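Local atomic coordinates of D-ribose pyranase (Bacillus subtilis, PDB entry 1OGD), a protein that probably catalyses the interconversion of the beta-pyran and beta-furan forms of D-ribose and works as a homodecamer, a dimer of pentamers. Residues Lys13-Ala16 / Asp17-His20; Leu31-Pro34 / Asp35-Lys39; Thr114-Thr118 / Pro119-Cys123. All blocks are in the same frame, centred on the assembly; numbering follows the deposited sequence.

Contact 1: Lys13-Ala16 / Asp17-His20; sequences KILA and DLGH. With RIP (beta-D-ribopyranose), chain H.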
loop_
_atom_site.group_PDB
_atom_site.type_symbol
_atom_site.label_atom_id
_atom_site.label_comp_id
_atom_site.label_asym_id
_atom_site.label_seq_id
_atom_site.Cartn_x
_atom_site.Cartn_y
_atom_site.Cartn_z
ATOM N N LYS A 13 6.050 -16.182 13.529
ATOM C CA LYS A 13 6.120 -15.838 12.109
ATOM C C LYS A 13 7.553 -15.625 11.651
ATOM O O LYS A 13 7.906 -15.986 10.529
ATOM C CB LYS A 13 5.269 -14.604 11.826
ATOM C CG LYS A 13 3.797 -14.826 12.134
ATOM C CD LYS A 13 2.985 -13.547 11.981
ATOM C CE LYS A 13 1.531 -13.808 12.285
ATOM N NZ LYS A 13 0.740 -12.559 12.307
ATOM N N ILE A 14 8.378 -15.049 12.522
ATOM C CA ILE A 14 9.784 -14.821 12.204
ATOM C C ILE A 14 10.543 -16.153 12.165
ATOM O O ILE A 14 11.310 -16.414 11.235
ATOM C CB ILE A 14 10.469 -13.888 13.251
ATOM C CG1 ILE A 14 9.851 -12.487 13.200
ATOM C CG2 ILE A 14 11.967 -13.786 12.966
ATOM C CD1 ILE A 14 9.952 -11.833 11.833
ATOM N N LEU A 15 10.339 -16.997 13.174
ATOM C CA LEU A 15 11.041 -18.278 13.197
ATOM C C LEU A 15 10.693 -19.133 11.986
ATOM O O LEU A 15 11.556 -19.813 11.434
ATOM C CB LEU A 15 10.718 -19.058 14.473
ATOM C CG LEU A 15 11.186 -18.439 15.790
ATOM C CD1 LEU A 15 10.947 -19.428 16.921
ATOM C CD2 LEU A 15 12.661 -18.078 15.697
ATOM N N ALA A 16 9.432 -19.076 11.568
ATOM C CA ALA A 16 8.944 -19.851 10.430
ATOM C C ALA A 16 9.704 -19.604 9.130
ATOM O O ALA A 16 9.846 -20.512 8.302
ATOM C CB ALA A 16 7.465 -19.574 10.216
ATOM N N ASP A 17 10.196 -18.383 8.941
ATOM C CA ASP A 17 10.915 -18.064 7.715
ATOM C C ASP A 17 12.420 -18.208 7.817
ATOM O O ASP A 17 13.119 -18.085 6.815
ATOM C CB ASP A 17 10.581 -16.643 7.240
ATOM C CG ASP A 17 9.226 -16.561 6.571
ATOM O OD1 ASP A 17 8.875 -17.511 5.840
ATOM O OD2 ASP A 17 8.516 -15.550 6.765
ATOM N N LEU A 18 12.926 -18.478 9.015
ATOM C CA LEU A 18 14.364 -18.614 9.191
ATOM C C LEU A 18 14.979 -19.717 8.343
ATOM O O LEU A 18 14.473 -20.837 8.278
ATOM C CB LEU A 18 14.716 -18.863 10.663
ATOM C CG LEU A 18 14.587 -17.681 11.622
ATOM C CD1 LEU A 18 14.934 -18.136 13.031
ATOM C CD2 LEU A 18 15.506 -16.555 11.176
ATOM N N GLY A 19 16.079 -19.368 7.690
ATOM C CA GLY A 19 16.815 -20.307 6.867
ATOM C C GLY A 19 18.225 -20.317 7.423
ATOM O O GLY A 19 18.562 -19.478 8.256
ATOM N N HIS A 20 19.056 -21.245 6.971
ATOM C CA HIS A 20 20.424 -21.329 7.464
ATOM C C HIS A 20 21.193 -20.012 7.340
ATOM O O HIS A 20 21.314 -19.458 6.250
ATOM C CB HIS A 20 21.187 -22.426 6.716
ATOM C CG HIS A 20 22.476 -22.815 7.369
ATOM N ND1 HIS A 20 23.447 -23.548 6.722
ATOM C CD2 HIS A 20 22.949 -22.583 8.618
ATOM C CE1 HIS A 20 24.462 -23.751 7.543
ATOM N NE2 HIS A 20 24.186 -23.175 8.699
HETATM C C1 RIP H . 21.481 -24.318 3.671
HETATM C C2 RIP H . 20.829 -25.298 2.728
HETATM C C3 RIP H . 21.885 -26.205 2.121
HETATM C C4 RIP H . 22.755 -26.911 3.151
HETATM C C5 RIP H . 23.364 -25.842 4.056
HETATM O O1 RIP H . 22.258 -23.372 2.964
HETATM O O2 RIP H . 19.886 -26.037 3.469
HETATM O O3 RIP H . 21.292 -27.141 1.258
HETATM O O4 RIP H . 21.988 -27.790 3.946
HETATM O O5 RIP H . 22.370 -24.961 4.621
HETATM O O HOH W 1 8.474 -13.630 8.473
HETATM O O HOH W 2 12.596 -22.062 10.074
#
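L15 and L18 lie side by side at the end of helix 9-17. Their methyls meet closely, L15 CD2 to L18 CD1 at 3.5 Å. In L18, CG stands beside the backbone N and opposite the carbonyl carbon (chi1 -73°), which puts CD1 against L15. I6 packs on L15 and M62 on L18, both from the same chain.

The backbone is tight here too. D17 N donates to I14 O at 3.2 Å, and L18 N donates to L15 O at 3.1 Å. Both reach back three residues; L18 N also makes a weak bond to I14 O. A water bridges L15 O and L18 O.

The D17 side is looser and wetter. Another water donates to D17 OD2 at 2.6 Å and to K13 O. K13 NZ and D17 OD2 are paired with D17 and K13 of the second subunit, not with each other.

From L18 the chain is extended. H20 ND1 donates to ribose O5 at 2.8 Å, and H20 NE2 bonds E65. This is a helix C-terminus that leads to the inferred proton donor, placed in a ribose site completed by the third subunit.

Contact 2: Leu31-Pro34 / Asp35-Lys39; sequences LPVP and DGVLK. With RIP (beta-D-ribopyranose), chain G.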
loop_
_atom_site.group_PDB
_atom_site.type_symbol
_atom_site.label_atom_id
_atom_site.label_comp_id
_atom_site.label_asym_id
_atom_site.label_seq_id
_atom_site.Cartn_x
_atom_site.Cartn_y
_atom_site.Cartn_z
ATOM N N LEU A 31 18.950 -0.450 22.834
ATOM C CA LEU A 31 19.523 -0.654 21.511
ATOM C C LEU A 31 18.717 -0.003 20.381
ATOM O O LEU A 31 17.507 -0.200 20.275
ATOM C CB LEU A 31 19.658 -2.147 21.210
ATOM C CG LEU A 31 20.465 -2.449 19.948
ATOM C CD1 LEU A 31 21.940 -2.214 20.237
ATOM C CD2 LEU A 31 20.236 -3.888 19.510
ATOM N N PRO A 32 19.378 0.798 19.533
ATOM C CA PRO A 32 18.645 1.430 18.430
ATOM C C PRO A 32 18.391 0.363 17.359
ATOM O O PRO A 32 19.209 -0.541 17.171
ATOM C CB PRO A 32 19.611 2.509 17.956
ATOM C CG PRO A 32 20.959 1.852 18.175
ATOM C CD PRO A 32 20.784 1.244 19.561
ATOM N N VAL A 33 17.257 0.462 16.673
ATOM C CA VAL A 33 16.905 -0.494 15.623
ATOM C C VAL A 33 17.107 0.154 14.251
ATOM O O VAL A 33 16.507 1.188 13.950
ATOM C CB VAL A 33 15.428 -0.944 15.755
ATOM C CG1 VAL A 33 15.066 -1.907 14.624
ATOM C CG2 VAL A 33 15.207 -1.608 17.104
ATOM N N PRO A 34 17.953 -0.445 13.400
ATOM C CA PRO A 34 18.196 0.118 12.068
ATOM C C PRO A 34 16.893 0.283 11.282
ATOM O O PRO A 34 15.923 -0.443 11.516
ATOM C CB PRO A 34 19.124 -0.908 11.421
ATOM C CG PRO A 34 19.836 -1.528 12.604
ATOM C CD PRO A 34 18.723 -1.686 13.602
ATOM N N ASP A 35 16.867 1.240 10.356
ATOM C CA ASP A 35 15.673 1.458 9.545
ATOM C C ASP A 35 15.450 0.220 8.684
ATOM O O ASP A 35 16.409 -0.398 8.222
ATOM C CB ASP A 35 15.845 2.676 8.632
ATOM C CG ASP A 35 15.928 3.972 9.402
ATOM O OD1 ASP A 35 14.961 4.297 10.127
ATOM O OD2 ASP A 35 16.962 4.666 9.283
ATOM N N GLY A 36 14.189 -0.146 8.479
ATOM C CA GLY A 36 13.894 -1.308 7.659
ATOM C C GLY A 36 13.884 -2.651 8.375
ATOM O O GLY A 36 13.397 -3.638 7.826
ATOM N N VAL A 37 14.419 -2.709 9.589
ATOM C CA VAL A 37 14.435 -3.966 10.329
ATOM C C VAL A 37 13.206 -4.061 11.220
ATOM O O VAL A 37 12.894 -3.130 11.961
ATOM C CB VAL A 37 15.714 -4.100 11.198
ATOM C CG1 VAL A 37 15.666 -5.390 12.010
ATOM C CG2 VAL A 37 16.943 -4.094 10.303
ATOM N N LEU A 38 12.504 -5.188 11.133
ATOM C CA LEU A 38 11.305 -5.406 11.927
ATOM C C LEU A 38 11.602 -5.383 13.421
ATOM O O LEU A 38 12.546 -6.020 13.896
ATOM C CB LEU A 38 10.666 -6.747 11.565
ATOM C CG LEU A 38 9.438 -7.141 12.389
ATOM C CD1 LEU A 38 8.286 -6.169 12.115
ATOM C CD2 LEU A 38 9.030 -8.573 12.036
ATOM N N LYS A 39 10.770 -4.664 14.160
ATOM C CA LYS A 39 10.926 -4.547 15.598
ATOM C C LYS A 39 9.744 -5.164 16.337
ATOM O O LYS A 39 8.594 -4.788 16.126
ATOM C CB LYS A 39 11.062 -3.070 15.970
ATOM C CG LYS A 39 11.223 -2.779 17.448
ATOM C CD LYS A 39 11.274 -1.277 17.627
ATOM C CE LYS A 39 11.466 -0.862 19.057
ATOM N NZ LYS A 39 11.516 0.618 19.112
HETATM C C1 RIP G . 22.618 0.962 23.480
HETATM C C2 RIP G . 22.336 -0.323 24.215
HETATM C C3 RIP G . 23.609 -0.812 24.889
HETATM C C4 RIP G . 24.269 0.223 25.792
HETATM C C5 RIP G . 24.507 1.477 24.958
HETATM O O1 RIP G . 23.434 0.741 22.347
HETATM O O2 RIP G . 21.323 -0.061 25.163
HETATM O O3 RIP G . 23.361 -1.996 25.601
HETATM O O4 RIP G . 23.431 0.563 26.880
HETATM O O5 RIP G . 23.308 1.942 24.301
HETATM O O HOH W 3 12.745 0.179 12.077
#
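A type II beta turn from P34 to V37 leads from the ribose-binding loop into strand 38-41, outermost in this chain's sheet. V37 N closes it on P34 O at 3.3 Å. The N-H points well at the oxygen (161°), but the bond is long and weak. A water also donates to P34 O and, weakly, to V37 O.

G36 holds the third position of the turn with a positive phi of 87°. A CB there would press on the carbonyl O of D35.

Apolar side chains pack beside the turn. V33 points toward the strand and splits its two methyls. CG1 lies opposite the backbone N (chi1 178°) and reaches V37, with V33 CG1 3.6 Å from V37 O and 4.1 Å from V37 CB. V33 CG2 touches the extended K39 chain, 4.0 Å from K39 CD. P34 CB meets V37 CG2 at 4.0 Å. V111 of strand 110-113 packs on V33 and V37. T105 and K106 touch P34.

At the other end, L31 and P32 line the ribose pocket. L31 N is 3.3 Å from ribose O2, and P32 CD is 3.9 Å from ribose O1. H20 of the fourth subunit packs on P32.

The mix of forces is plain. Apolar contacts and one weak backbone bond shape the turn, while the charged ends work between subunits. K39 passes across V33 CG2 with its CG and CD and sends NZ to a salt bridge with D17 of the fourth subunit. D35 makes a long, weak ion pair with K109 of that subunit. The positive phi at G36 suits glycine, apolar packing probably does most of the rest, and the lysine links the strand to a neighbouring subunit.

Contact 3: Thr114-Thr118 / Pro119-Cys123; sequences TGEFT and PYANC. With RIP (beta-D-ribopyranose), chain G.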
loop_
_atom_site.group_PDB
_atom_site.type_symbol
_atom_site.label_atom_id
_atom_site.label_comp_id
_atom_site.label_asym_id
_atom_site.label_seq_id
_atom_site.Cartn_x
_atom_site.Cartn_y
_atom_site.Cartn_z
ATOM N N THR A 114 13.541 -6.404 24.693
ATOM C CA THR A 114 13.143 -6.900 26.006
ATOM C C THR A 114 13.099 -5.707 26.961
ATOM O O THR A 114 13.392 -4.576 26.565
ATOM C CB THR A 114 14.154 -7.923 26.548
ATOM O OG1 THR A 114 15.398 -7.266 26.813
ATOM C CG2 THR A 114 14.389 -9.033 25.532
ATOM N N GLY A 115 12.736 -5.955 28.215
ATOM C CA GLY A 115 12.674 -4.873 29.180
ATOM C C GLY A 115 13.967 -4.742 29.961
ATOM O O GLY A 115 14.016 -4.050 30.977
ATOM N N GLU A 116 15.016 -5.400 29.475
ATOM C CA GLU A 116 16.320 -5.391 30.125
ATOM C C GLU A 116 16.944 -4.003 30.223
ATOM O O GLU A 116 17.199 -3.352 29.207
ATOM C CB GLU A 116 17.279 -6.318 29.381
ATOM C CG GLU A 116 18.589 -6.580 30.109
ATOM C CD GLU A 116 18.382 -7.347 31.404
ATOM O OE1 GLU A 116 17.737 -8.416 31.360
ATOM O OE2 GLU A 116 18.864 -6.886 32.462
ATOM N N PHE A 117 17.198 -3.567 31.456
ATOM C CA PHE A 117 17.806 -2.266 31.711
ATOM C C PHE A 117 19.261 -2.357 32.170
ATOM O O PHE A 117 19.674 -1.622 33.067
ATOM C CB PHE A 117 16.997 -1.493 32.760
ATOM C CG PHE A 117 16.020 -0.506 32.179
ATOM C CD1 PHE A 117 15.121 -0.889 31.188
ATOM C CD2 PHE A 117 15.983 0.806 32.644
ATOM C CE1 PHE A 117 14.195 0.021 30.669
ATOM C CE2 PHE A 117 15.060 1.724 32.133
ATOM C CZ PHE A 117 14.164 1.329 31.143
ATOM N N THR A 118 20.034 -3.260 31.576
ATOM C CA THR A 118 21.445 -3.378 31.930
ATOM C C THR A 118 22.293 -3.236 30.672
ATOM O O THR A 118 21.891 -3.669 29.593
ATOM C CB THR A 118 21.779 -4.724 32.635
ATOM O OG1 THR A 118 21.529 -5.821 31.747
ATOM C CG2 THR A 118 20.946 -4.883 33.889
ATOM N N PRO A 119 23.481 -2.623 30.800
ATOM C CA PRO A 119 24.442 -2.377 29.720
ATOM C C PRO A 119 24.831 -3.557 28.836
ATOM O O PRO A 119 25.204 -4.627 29.322
ATOM C CB PRO A 119 25.654 -1.812 30.460
ATOM C CG PRO A 119 25.039 -1.113 31.615
ATOM C CD PRO A 119 24.005 -2.106 32.076
ATOM N N TYR A 120 24.756 -3.327 27.528
ATOM C CA TYR A 120 25.124 -4.299 26.506
ATOM C C TYR A 120 24.491 -5.685 26.591
ATOM O O TYR A 120 25.115 -6.688 26.234
ATOM C CB TYR A 120 26.647 -4.424 26.452
ATOM C CG TYR A 120 27.340 -3.080 26.377
ATOM C CD1 TYR A 120 27.676 -2.382 27.538
ATOM C CD2 TYR A 120 27.612 -2.485 25.143
ATOM C CE1 TYR A 120 28.266 -1.119 27.470
ATOM C CE2 TYR A 120 28.199 -1.226 25.064
ATOM C CZ TYR A 120 28.523 -0.549 26.231
ATOM O OH TYR A 120 29.100 0.698 26.156
ATOM N N ALA A 121 23.251 -5.742 27.059
ATOM C CA ALA A 121 22.546 -7.008 27.141
ATOM C C ALA A 121 21.870 -7.230 25.787
ATOM O O ALA A 121 20.648 -7.157 25.682
ATOM C CB ALA A 121 21.504 -6.967 28.249
ATOM N N ASN A 122 22.683 -7.472 24.758
ATOM C CA ASN A 122 22.188 -7.715 23.403
ATOM C C ASN A 122 22.971 -8.851 22.760
ATOM O O ASN A 122 24.153 -9.037 23.039
ATOM C CB ASN A 122 22.370 -6.489 22.490
ATOM C CG ASN A 122 21.928 -5.191 23.131
ATOM O OD1 ASN A 122 22.758 -4.404 23.590
ATOM N ND2 ASN A 122 20.621 -4.953 23.163
ATOM N N CYS A 123 22.321 -9.609 21.889
ATOM C CA CYS A 123 23.020 -10.670 21.182
ATOM C C CYS A 123 22.304 -11.028 19.892
ATOM O O CYS A 123 21.094 -10.849 19.764
ATOM C CB CYS A 123 23.171 -11.920 22.055
ATOM S SG CYS A 123 21.668 -12.859 22.292
HETATM C C1 RIP G . 22.618 0.962 23.480
HETATM C C2 RIP G . 22.336 -0.323 24.215
HETATM C C3 RIP G . 23.609 -0.812 24.889
HETATM C C4 RIP G . 24.269 0.223 25.792
HETATM C C5 RIP G . 24.507 1.477 24.958
HETATM O O1 RIP G . 23.434 0.741 22.347
HETATM O O2 RIP G . 21.323 -0.061 25.163
HETATM O O3 RIP G . 23.361 -1.996 25.601
HETATM O O4 RIP G . 23.431 0.563 26.880
HETATM O O5 RIP G . 23.308 1.942 24.301
#
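E116 lays its CG against the methyl of A121, with E116 CG 3.5 Å from A121 CB. Its chain then bends at chi2 and turns the carboxylate toward T118. T118 OG1 donates to E116 OE2 at 3.0 Å and meets it from above the carboxylate plane, 38° out. The other oxygen, OE1, takes the backbone N-H of F51. Both carboxylate oxygens are thus held, which would fix the rotation of the group.

T118 OG1 sits between the backbone N and the carbonyl carbon (chi1 63°). From there it also lies 3.7 Å from A121 CB and bonds N77. A valine here would probably leave E116 OE2 without this donor, set the carboxylate freer to turn, and cost N77 one of its two partners here, P119 O remaining.

T118 to A121 forms a type II beta turn in the loop between strands 110-113 and 123-127. No hydrogen bond closes it. A121 N instead makes a weak bond to D28 OD1. An inverse gamma turn centred on A121 overlaps it, with a weak bond from N122 N to Y120 O. Earlier in the loop, T114 makes an ST turn: E116 N donates to T114 OG1 at 3.3 Å.

This loop presents P119, Y120 and N122 to ribose. Y120 N lies 2.7 Å from ribose O3, a weak, bent bond (128°). Ribose C4 sits over the face of the Y120 ring, 4.2 Å above its plane, as aromatic rings often meet sugars. H98 meets the same ring edge-to-face. F117 points away, and its ring meets F131 of the fourth subunit.

In the fold
Contacts 2 and 3 both contribute to one ribose pocket of this chain. Their centres lie about 15 Å apart, they touch where L31 packs on N122, and both reach the same sugar. D28 and H98 add further bonds to it. Contact 1 serves a different sugar: its H20 enters the pocket of the third subunit. Likewise, H20 of the fourth subunit donates to the ribose held by contacts 2 and 3. Each site is therefore shared between two chains. Within the chain, contact 1 lies about 18 Å from contact 2, centre to centre, yet I14 CD1 touches L38 CD2 at 3.4 Å. The centres of contacts 1 and 3 stand about 23 Å apart, on opposite sides of the chain's centre.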